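Local atomic coordinates of genome packaging NTPase B204 (Sulfolobus turreted icosahedral virus 2, PDB entry 4KFU), a protein that probably hydrolyses ATP to power the packaging of viral DNA into the capsid, as a P-loop ATPase of the FtsK-HerA superfamily. Residues S46-T58 with V64-K76. Sequence-based numbering, arbitrary orientation.
Sequences SGSEYSKFGYNAT and VSKQYVVVYDRAK. With ZN (zinc ion), chain L.
Y55 and V70 knit this edge of the P-loop ATPase sheet together: strand 55-56 runs parallel to strand 68-72, the two joined through helix 60-65 as a beta-alpha-beta crossover. Y55 N donates to Y68 O (2.7 Å), V70 N to Y55 O, and A57 N to V70 O (3.0 Å), the parallel ladder in which Y55 and V70 each use both backbone N and O. Past the ladder, a water donates to A57 O and V70 O and accepts from Y72 N, carrying the pairing on where the strands part.

On one face of the sheet, K66 lies over the Y55 ring. The bend at chi2 (-66°) brings CE 3.9 Å from the ring centroid, almost on its normal, a CH-pi contact; NZ, turned by a second bend at chi4, sits farther out in a cation-pi contact and bonds weakly to S65 OG. A57 CB meets V69 CG2 at 3.7 Å on this same face.

V70 points to the other face, under the turn S48-S51. With CG1 anti to its backbone N (chi1 178°), CG2 reaches Y50 O at 3.5 Å and G54 N, while CG1 touches Y50 CB. The N56 amide braces this loop, ND2 giving to S51 O and OD1 accepting from S51 OG. Beyond the strand end, D73, with D39, H41 and H108, binds zinc; its OD1 accepts from K76 N in an Asx motif, and OD2 lies 2.0 Å from the zinc ion.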
loop_
_atom_site.group_PDB
_atom_site.type_symbol
_atom_site.label_atom_id
_atom_site.label_comp_id
_atom_site.label_asym_id
_atom_site.label_seq_id
_atom_site.Cartn_x
_atom_site.Cartn_y
_atom_site.Cartn_z
ATOM N N SER A 46 22.814 -5.943 -2.281
ATOM C CA SER A 46 22.728 -5.356 -3.610
ATOM C C SER A 46 21.273 -4.928 -3.826
ATOM O O SER A 46 20.351 -5.583 -3.335
ATOM C CB SER A 46 23.177 -6.358 -4.680
ATOM O OG SER A 46 22.698 -6.000 -5.966
ATOM N N GLY A 47 21.074 -3.806 -4.513
ATOM C CA GLY A 47 19.742 -3.345 -4.867
ATOM C C GLY A 47 18.797 -3.112 -3.696
ATOM O O GLY A 47 19.212 -3.086 -2.537
ATOM N N SER A 48 17.513 -2.951 -4.006
ATOM C CA SER A 48 16.506 -2.709 -2.981
ATOM C C SER A 48 15.563 -3.900 -2.871
ATOM O O SER A 48 15.603 -4.813 -3.703
ATOM C CB SER A 48 15.731 -1.425 -3.279
ATOM O OG SER A 48 15.017 -1.537 -4.495
ATOM N N GLU A 49 14.709 -3.885 -1.851
ATOM C CA GLU A 49 13.897 -5.060 -1.531
ATOM C C GLU A 49 13.125 -5.596 -2.733
ATOM O O GLU A 49 13.048 -6.809 -2.947
ATOM C CB GLU A 49 12.931 -4.767 -0.383
ATOM C CG GLU A 49 11.914 -5.893 -0.179
ATOM C CD GLU A 49 11.139 -5.774 1.120
ATOM O OE1 GLU A 49 11.081 -4.654 1.691
ATOM O OE2 GLU A 49 10.582 -6.804 1.568
ATOM N N TYR A 50 12.588 -4.695 -3.546
ATOM C CA TYR A 50 11.747 -5.128 -4.662
ATOM C C TYR A 50 12.452 -5.127 -6.030
ATOM O O TYR A 50 11.784 -5.241 -7.061
ATOM C CB TYR A 50 10.486 -4.255 -4.728
ATOM C CG TYR A 50 9.480 -4.545 -3.626
ATOM C CD1 TYR A 50 8.458 -5.475 -3.813
ATOM C CD2 TYR A 50 9.547 -3.882 -2.409
ATOM C CE1 TYR A 50 7.517 -5.740 -2.797
ATOM C CE2 TYR A 50 8.616 -4.141 -1.390
ATOM C CZ TYR A 50 7.607 -5.066 -1.597
ATOM O OH TYR A 50 6.694 -5.320 -0.583
ATOM N N SER A 51 13.785 -5.025 -6.037
ATOM C CA SER A 51 14.558 -4.973 -7.293
ATOM C C SER A 51 14.197 -6.052 -8.315
ATOM O O SER A 51 14.191 -5.805 -9.514
ATOM C CB SER A 51 16.067 -5.017 -7.012
ATOM O OG SER A 51 16.527 -3.763 -6.548
ATOM N N LYS A 52 13.871 -7.247 -7.844
ATOM C CA LYS A 52 13.551 -8.336 -8.754
ATOM C C LYS A 52 12.183 -8.202 -9.431
ATOM O O LYS A 52 11.879 -8.934 -10.380
ATOM C CB LYS A 52 13.632 -9.677 -8.006
ATOM N N PHE A 53 11.360 -7.271 -8.957
ATOM C CA PHE A 53 9.962 -7.211 -9.391
ATOM C C PHE A 53 9.637 -6.239 -10.528
ATOM O O PHE A 53 8.469 -6.095 -10.904
ATOM C CB PHE A 53 9.051 -6.940 -8.190
ATOM C CG PHE A 53 9.010 -8.077 -7.220
ATOM C CD1 PHE A 53 8.100 -9.104 -7.383
ATOM C CD2 PHE A 53 9.910 -8.138 -6.168
ATOM C CE1 PHE A 53 8.063 -10.171 -6.493
ATOM C CE2 PHE A 53 9.893 -9.208 -5.272
ATOM C CZ PHE A 53 8.965 -10.225 -5.437
ATOM N N GLY A 54 10.657 -5.590 -11.082
ATOM C CA GLY A 54 10.442 -4.705 -12.220
ATOM C C GLY A 54 11.679 -3.936 -12.632
ATOM O O GLY A 54 12.765 -4.154 -12.081
ATOM N N TYR A 55 11.527 -3.032 -13.600
ATOM C CA TYR A 55 12.674 -2.239 -14.060
ATOM C C TYR A 55 13.123 -1.227 -12.996
ATOM O O TYR A 55 12.321 -0.415 -12.517
ATOM C CB TYR A 55 12.356 -1.510 -15.365
ATOM C CG TYR A 55 13.579 -0.835 -15.964
ATOM C CD1 TYR A 55 14.423 -1.520 -16.833
ATOM C CD2 TYR A 55 13.908 0.475 -15.630
ATOM C CE1 TYR A 55 15.562 -0.906 -17.373
ATOM C CE2 TYR A 55 15.040 1.095 -16.157
ATOM C CZ TYR A 55 15.861 0.400 -17.026
ATOM O OH TYR A 55 16.973 1.023 -17.552
ATOM N N ASN A 56 14.403 -1.275 -12.632
ATOM C CA ASN A 56 14.951 -0.364 -11.626
ATOM C C ASN A 56 15.202 1.025 -12.222
ATOM O O ASN A 56 16.254 1.276 -12.829
ATOM C CB ASN A 56 16.244 -0.927 -11.036
ATOM C CG ASN A 56 16.009 -2.130 -10.122
ATOM O OD1 ASN A 56 16.652 -2.253 -9.076
ATOM N ND2 ASN A 56 15.097 -3.015 -10.510
ATOM N N ALA A 57 14.236 1.922 -12.029
ATOM C CA ALA A 57 14.234 3.240 -12.658
ATOM C C ALA A 57 15.265 4.198 -12.068
ATOM O O ALA A 57 15.494 4.212 -10.853
ATOM C CB ALA A 57 12.845 3.851 -12.570
ATOM N N THR A 58 15.873 5.008 -12.938
ATOM C CA THR A 58 16.856 6.007 -12.512
ATOM C C THR A 58 16.491 7.400 -13.032
ATOM O O THR A 58 17.238 8.363 -12.831
ATOM C CB THR A 58 18.285 5.648 -12.990
ATOM O OG1 THR A 58 18.292 5.519 -14.414
ATOM C CG2 THR A 58 18.757 4.325 -12.362
ATOM N N VAL A 64 7.455 6.575 -16.270
ATOM C CA VAL A 64 6.359 6.639 -17.235
ATOM C C VAL A 64 6.407 5.519 -18.291
ATOM O O VAL A 64 5.370 4.952 -18.643
ATOM C CB VAL A 64 6.322 8.026 -17.954
ATOM C CG1 VAL A 64 5.131 8.113 -18.906
ATOM C CG2 VAL A 64 6.267 9.149 -16.936
ATOM N N SER A 65 7.600 5.204 -18.801
ATOM C CA SER A 65 7.712 4.324 -19.967
ATOM C C SER A 65 7.768 2.819 -19.680
ATOM O O SER A 65 7.346 2.015 -20.516
ATOM C CB SER A 65 8.905 4.730 -20.851
ATOM O OG SER A 65 10.133 4.532 -20.178
ATOM N N LYS A 66 8.294 2.437 -18.518
ATOM C CA LYS A 66 8.462 1.019 -18.182
ATOM C C LYS A 66 7.190 0.441 -17.569
ATOM O O LYS A 66 6.641 1.005 -16.615
ATOM C CB LYS A 66 9.640 0.839 -17.224
ATOM C CG LYS A 66 10.988 1.293 -17.796
ATOM C CD LYS A 66 11.422 0.420 -18.972
ATOM C CE LYS A 66 12.708 0.943 -19.608
ATOM N NZ LYS A 66 12.523 2.352 -20.059
ATOM N N GLN A 67 6.734 -0.690 -18.106
ATOM C CA GLN A 67 5.456 -1.290 -17.702
ATOM C C GLN A 67 5.450 -1.749 -16.238
ATOM O O GLN A 67 4.509 -1.464 -15.501
ATOM C CB GLN A 67 5.085 -2.457 -18.623
ATOM C CG GLN A 67 3.689 -3.025 -18.375
ATOM C CD GLN A 67 3.387 -4.240 -19.240
ATOM O OE1 GLN A 67 4.301 -4.927 -19.698
ATOM N NE2 GLN A 67 2.102 -4.506 -19.468
ATOM N N TYR A 68 6.501 -2.458 -15.830
ATOM C CA TYR A 68 6.669 -2.848 -14.439
ATOM C C TYR A 68 7.910 -2.168 -13.888
ATOM O O TYR A 68 9.028 -2.431 -14.339
ATOM C CB TYR A 68 6.742 -4.373 -14.311
ATOM C CG TYR A 68 5.462 -5.036 -14.772
ATOM C CD1 TYR A 68 4.315 -4.995 -13.984
ATOM C CD2 TYR A 68 5.386 -5.675 -16.005
ATOM C CE1 TYR A 68 3.137 -5.586 -14.398
ATOM C CE2 TYR A 68 4.204 -6.266 -16.432
ATOM C CZ TYR A 68 3.087 -6.221 -15.623
ATOM O OH TYR A 68 1.910 -6.806 -16.035
ATOM N N VAL A 69 7.712 -1.281 -12.916
ATOM C CA VAL A 69 8.782 -0.376 -12.517
ATOM C C VAL A 69 8.966 -0.274 -11.003
ATOM O O VAL A 69 8.001 -0.269 -10.224
ATOM C CB VAL A 69 8.601 1.022 -13.187
ATOM C CG1 VAL A 69 7.223 1.564 -12.914
ATOM C CG2 VAL A 69 9.670 2.010 -12.728
ATOM N N VAL A 70 10.230 -0.208 -10.602
ATOM C CA VAL A 70 10.609 -0.127 -9.203
ATOM C C VAL A 70 11.470 1.110 -9.010
ATOM O O VAL A 70 12.484 1.292 -9.702
ATOM C CB VAL A 70 11.405 -1.377 -8.785
ATOM C CG1 VAL A 70 11.845 -1.277 -7.325
ATOM C CG2 VAL A 70 10.583 -2.635 -9.022
ATOM N N VAL A 71 11.053 1.959 -8.077
ATOM C CA VAL A 71 11.719 3.217 -7.806
ATOM C C VAL A 71 12.282 3.180 -6.390
ATOM O O VAL A 71 11.518 3.153 -5.424
ATOM C CB VAL A 71 10.710 4.389 -7.859
ATOM C CG1 VAL A 71 11.445 5.721 -7.915
ATOM C CG2 VAL A 71 9.756 4.232 -9.038
ATOM N N TYR A 72 13.603 3.191 -6.245
ATOM C CA TYR A 72 14.160 3.340 -4.906
ATOM C C TYR A 72 14.072 4.800 -4.467
ATOM O O TYR A 72 14.590 5.689 -5.145
ATOM C CB TYR A 72 15.609 2.863 -4.817
ATOM C CG TYR A 72 16.207 3.221 -3.479
ATOM C CD1 TYR A 72 15.801 2.564 -2.327
ATOM C CD2 TYR A 72 17.147 4.243 -3.359
ATOM C CE1 TYR A 72 16.321 2.897 -1.087
ATOM C CE2 TYR A 72 17.680 4.586 -2.119
ATOM C CZ TYR A 72 17.260 3.908 -0.988
ATOM O OH TYR A 72 17.777 4.233 0.249
ATOM N N ASP A 73 13.427 5.041 -3.329
ATOM C CA ASP A 73 13.208 6.402 -2.825
ATOM C C ASP A 73 14.186 6.756 -1.707
ATOM O O ASP A 73 14.013 6.341 -0.558
ATOM C CB ASP A 73 11.763 6.564 -2.342
ATOM C CG ASP A 73 11.490 7.926 -1.722
ATOM O OD1 ASP A 73 12.285 8.875 -1.911
ATOM O OD2 ASP A 73 10.457 8.055 -1.039
ATOM N N ARG A 74 15.196 7.547 -2.058
ATOM C CA ARG A 74 16.273 7.904 -1.150
ATOM C C ARG A 74 15.885 9.054 -0.225
ATOM O O ARG A 74 16.130 8.994 0.980
ATOM C CB ARG A 74 17.527 8.276 -1.960
ATOM C CG ARG A 74 18.652 8.895 -1.143
ATOM N N ALA A 75 15.275 10.094 -0.791
ATOM C CA ALA A 75 14.905 11.289 -0.027
ATOM C C ALA A 75 13.763 11.069 0.972
ATOM O O ALA A 75 13.735 11.705 2.033
ATOM C CB ALA A 75 14.567 12.437 -0.973
ATOM N N LYS A 76 12.827 10.185 0.619
ATOM C CA LYS A 76 11.682 9.823 1.478
ATOM C C LYS A 76 10.883 11.023 1.973
ATOM O O LYS A 76 10.411 11.034 3.122
ATOM C CB LYS A 76 12.155 8.977 2.671
ATOM C CG LYS A 76 12.859 7.689 2.259
ATOM C CD LYS A 76 13.738 7.149 3.381
ATOM C CE LYS A 76 14.417 5.843 2.975
ATOM N NZ LYS A 76 15.213 6.001 1.725
HETATM ZN ZN ZN L . 8.738 6.968 -1.201
HETATM O O HOH W 1 15.117 2.302 -8.833
#